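Local coordinates for protein YaeO (Vibrio cholerae serotype O1, PDB 6JIE) that inhibits Rho-dependent transcription termination by dissociating the Rho hexamer, and is a structural homologue of the RNA chaperone Hfq, at residues E11-L15 / F16-V20. Numbering follows the deposited sequence.
Sequences ELACL and FHLPV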
# COMPACT_ATOMS: atom_id res chain seq x y z
N GLU A 11 9.04 -9.60 9.59
CA GLU A 11 9.34 -8.43 10.40
C GLU A 11 9.75 -7.26 9.53
O GLU A 11 9.30 -6.12 9.75
CB GLU A 11 10.44 -8.78 11.40
CG GLU A 11 10.99 -7.59 12.18
CD GLU A 11 12.04 -7.99 13.20
OE1 GLU A 11 13.09 -8.56 12.82
OE2 GLU A 11 11.80 -7.75 14.41
N LEU A 12 10.59 -7.51 8.52
CA LEU A 12 11.05 -6.43 7.65
C LEU A 12 9.91 -5.84 6.83
O LEU A 12 9.85 -4.62 6.66
CB LEU A 12 12.18 -6.95 6.76
CG LEU A 12 12.78 -5.99 5.74
CD1 LEU A 12 14.25 -6.30 5.59
CD2 LEU A 12 12.09 -6.12 4.39
N ALA A 13 9.01 -6.68 6.30
CA ALA A 13 7.85 -6.16 5.58
C ALA A 13 7.00 -5.24 6.46
O ALA A 13 6.51 -4.21 6.00
CB ALA A 13 6.98 -7.31 5.05
N CYS A 14 6.81 -5.62 7.72
CA CYS A 14 6.08 -4.75 8.63
C CYS A 14 6.86 -3.48 8.97
O CYS A 14 6.28 -2.40 9.08
CB CYS A 14 5.74 -5.53 9.90
SG CYS A 14 4.59 -6.88 9.60
N LEU A 15 8.19 -3.60 9.17
CA LEU A 15 8.99 -2.44 9.54
C LEU A 15 8.84 -1.33 8.51
O LEU A 15 8.70 -0.15 8.86
CB LEU A 15 10.47 -2.84 9.67
CG LEU A 15 11.46 -1.76 10.05
CD1 LEU A 15 11.17 -1.30 11.48
CD2 LEU A 15 12.89 -2.27 9.91
N PHE A 16 8.85 -1.69 7.23
CA PHE A 16 8.76 -0.72 6.14
C PHE A 16 7.35 -0.58 5.58
O PHE A 16 7.16 0.12 4.58
CB PHE A 16 9.72 -1.13 5.02
CG PHE A 16 11.19 -1.16 5.44
CD1 PHE A 16 11.74 -0.09 6.14
CD2 PHE A 16 11.99 -2.24 5.15
CE1 PHE A 16 13.08 -0.09 6.52
CE2 PHE A 16 13.34 -2.25 5.55
CZ PHE A 16 13.87 -1.17 6.24
N HIS A 17 6.35 -1.22 6.18
CA HIS A 17 4.97 -1.21 5.70
C HIS A 17 4.90 -1.51 4.21
O HIS A 17 4.34 -0.75 3.41
CB HIS A 17 4.28 0.12 6.02
CG HIS A 17 4.11 0.35 7.49
ND1 HIS A 17 3.60 -0.62 8.32
CD2 HIS A 17 4.41 1.41 8.27
CE1 HIS A 17 3.56 -0.16 9.56
NE2 HIS A 17 4.05 1.07 9.56
N LEU A 18 5.46 -2.64 3.85
CA LEU A 18 5.54 -2.96 2.44
C LEU A 18 4.21 -3.49 1.93
O LEU A 18 3.54 -4.25 2.62
CB LEU A 18 6.62 -4.02 2.20
CG LEU A 18 8.06 -3.59 2.49
CD1 LEU A 18 9.01 -4.71 2.07
CD2 LEU A 18 8.39 -2.31 1.74
N PRO A 19 3.83 -3.15 0.69
CA PRO A 19 2.69 -3.82 0.06
C PRO A 19 3.06 -5.24 -0.31
O PRO A 19 4.08 -5.46 -0.98
CB PRO A 19 2.42 -2.96 -1.18
CG PRO A 19 3.77 -2.38 -1.52
CD PRO A 19 4.44 -2.14 -0.19
N VAL A 20 2.25 -6.21 0.13
CA VAL A 20 2.56 -7.62 -0.08
C VAL A 20 1.31 -8.41 -0.43
O VAL A 20 0.19 -8.04 -0.06
CB VAL A 20 3.23 -8.28 1.15
CG1 VAL A 20 4.61 -7.65 1.40
CG2 VAL A 20 2.37 -8.16 2.38
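Leu18 folds back against Ala13 where a Schellman motif ends helix 9-15, a worked example of how a helix is stopped and its chain redirected into a strand, here 19-24 of the Hfq-like fold. His17, with positive phi (48°), is the C-prime residue. The reversal lets Leu18 N reach Ala13 O at 2.9 Å, nearly straight and in the carbonyl plane, while His17 N bonds to Cys14 O from above that carbonyl's plane. One residue earlier, Leu12 O still accepts a helical bond from Phe16 N at 3.1 Å.

With CG beside its own backbone N (chi1 -61°), the Phe16 ring points outward from the end of the helix, across its axis. Leu15 runs alongside it, pointing the same way, and sets CD2 over one ring face in a CH-pi contact, 4.2 Å from the centroid. Leu12 comes at a slant to the Phe16 side chain, its CG 3.8 Å from Phe16 CE2, and Leu12 CD2 turns to Leu18 CD1. Ala13 CB lies 4.4 Å from Leu18 CB and also touches Val20 CG1; both Ala13 and Val20 touch Met66 of strand 63-68, so helix and strand share one patch of the core.

The His17 ring stacks on Tyr7 of the second subunit, and its ND1 is hydrogen-bonded to Ala34 O. Cys14 O sits over one face of this imidazole, 3.2 Å above its plane and displaced toward the rim.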